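Local coordinates for ABC transporter substrate-binding protein (Rhizobium radiobacter, PDB 6TFX) that binds the opine mannopinic acid as the solute-binding protein of an ABC transporter, consistent with a role in mannityl-opine import, at residues D264-V267 / R268-L271. Residues are numbered along the deposited sequence; the frame is centred on the assembly and turned at random.
Sequences DIRV and RQAL
Arg268 folds back against Ile265 in the first turn of helix 265-272, an N-capped alpha helix of this periplasmic binding protein. A bend at chi3 (-59°), with the guanidinium turned across the chain at chi4 (-90°), brings one face over the backbone of Ile265, with Ile265 CA 3.8 Å above the plane. Ile265 CG1 is 3.6 Å from Arg268 NH2, and the two side chains cross at about a right angle. The guanidinium is held by backbone oxygens: NH1 bonds to Phe262 O and NH2 to Asn451 O. Arg268 thereby ties the helix start to the segment just before Cys453, a ligand of a bound magnesium ion.

The buried side packs on neighbouring elements of the fold. Val267 and Ala270 both meet Leu321 of helix 314-323 and Phe358 of strand 358-365, and Leu271 joins them on Phe358. On the partly exposed side, only the end of Gln269 is looser. Its NE2 comes no nearer to Ile265 CG1 than 4.1 Å, although Gln269 also touches Leu320 of helix 314-323. Nearer the backbone, Gln269 CG sits 3.2 Å from Ile265 O. That oxygen accepts a firm helical bond from Gln269 N at 2.8 Å. The bond one residue earlier, from Arg268 N to Asp264 O, is weak.

Asp264 is the N-cap. Arg266 grips its carboxylate side-on in a salt bridge, with the Asp264 group at the edge of the guanidinium and in its plane. Arg266 NH2 reaches Asp264 OD2 at 2.9 Å. Asp264 OD1 takes Arg266 NE on its syn lone pair and the capping Arg266 N, at 2.9 Å, from above the carboxylate plane.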
loop_
_atom_site.group_PDB
_atom_site.type_symbol
_atom_site.label_atom_id
_atom_site.label_comp_id
_atom_site.label_asym_id
_atom_site.label_seq_id
_atom_site.Cartn_x
_atom_site.Cartn_y
_atom_site.Cartn_z
ATOM N N ASP A 264 -2.786 -29.925 -0.909
ATOM C CA ASP A 264 -2.267 -30.869 0.082
ATOM C C ASP A 264 -1.387 -30.037 1.031
ATOM O O ASP A 264 -0.395 -29.428 0.601
ATOM C CB ASP A 264 -1.418 -31.953 -0.597
ATOM C CG ASP A 264 -0.924 -33.072 0.319
ATOM O OD1 ASP A 264 -0.783 -32.837 1.543
ATOM O OD2 ASP A 264 -0.683 -34.181 -0.183
ATOM N N ILE A 265 -1.753 -29.981 2.321
ATOM C CA ILE A 265 -0.967 -29.206 3.286
ATOM C C ILE A 265 0.512 -29.608 3.297
ATOM O O ILE A 265 1.364 -28.750 3.537
ATOM C CB ILE A 265 -1.607 -29.254 4.699
ATOM C CG1 ILE A 265 -1.031 -28.113 5.591
ATOM C CG2 ILE A 265 -1.503 -30.668 5.342
ATOM C CD1 ILE A 265 -1.784 -27.829 6.895
ATOM N N ARG A 266 0.830 -30.900 3.040
ATOM C CA ARG A 266 2.241 -31.352 3.041
ATOM C C ARG A 266 3.064 -30.632 1.980
ATOM O O ARG A 266 4.249 -30.361 2.193
ATOM C CB ARG A 266 2.331 -32.860 2.862
ATOM C CG ARG A 266 1.691 -33.604 4.033
ATOM C CD ARG A 266 1.577 -35.089 3.732
ATOM N NE ARG A 266 0.663 -35.337 2.615
ATOM C CZ ARG A 266 0.279 -36.542 2.220
ATOM N NH1 ARG A 266 0.717 -37.626 2.849
ATOM N NH2 ARG A 266 -0.545 -36.677 1.188
ATOM N N VAL A 267 2.447 -30.342 0.826
ATOM C CA VAL A 267 3.140 -29.626 -0.255
ATOM C C VAL A 267 3.393 -28.185 0.178
ATOM O O VAL A 267 4.465 -27.637 -0.082
ATOM C CB VAL A 267 2.387 -29.729 -1.602
ATOM C CG1 VAL A 267 3.129 -28.978 -2.712
ATOM C CG2 VAL A 267 2.186 -31.195 -1.993
ATOM N N ARG A 268 2.405 -27.565 0.849
ATOM C CA ARG A 268 2.563 -26.176 1.323
ATOM C C ARG A 268 3.643 -26.144 2.415
ATOM O O ARG A 268 4.516 -25.266 2.420
ATOM C CB ARG A 268 1.232 -25.638 1.887
ATOM C CG ARG A 268 0.134 -25.612 0.830
ATOM C CD ARG A 268 -1.016 -24.677 1.187
ATOM N NE ARG A 268 -1.685 -25.021 2.447
ATOM C CZ ARG A 268 -2.727 -25.841 2.540
ATOM N NH1 ARG A 268 -3.133 -26.532 1.480
ATOM N NH2 ARG A 268 -3.325 -26.035 3.709
ATOM N N GLN A 269 3.592 -27.107 3.357
ATOM C CA GLN A 269 4.599 -27.192 4.412
ATOM C C GLN A 269 5.992 -27.380 3.807
ATOM O O GLN A 269 6.951 -26.731 4.240
ATOM C CB GLN A 269 4.291 -28.363 5.350
ATOM C CG GLN A 269 3.058 -28.112 6.216
ATOM C CD GLN A 269 2.626 -29.368 6.943
ATOM O OE1 GLN A 269 2.836 -30.502 6.476
ATOM N NE2 GLN A 269 1.996 -29.182 8.105
ATOM N N ALA A 270 6.087 -28.224 2.756
ATOM C CA ALA A 270 7.373 -28.435 2.091
ATOM C C ALA A 270 7.905 -27.095 1.560
ATOM O O ALA A 270 9.069 -26.796 1.736
ATOM C CB ALA A 270 7.224 -29.436 0.952
ATOM N N LEU A 271 7.032 -26.282 0.933
ATOM C CA LEU A 271 7.477 -24.982 0.406
ATOM C C LEU A 271 7.951 -24.087 1.537
ATOM O O LEU A 271 9.020 -23.486 1.431
ATOM C CB LEU A 271 6.352 -24.307 -0.406
ATOM C CG LEU A 271 6.711 -23.016 -1.139
ATOM C CD1 LEU A 271 7.837 -23.238 -2.170
ATOM C CD2 LEU A 271 5.472 -22.448 -1.831
#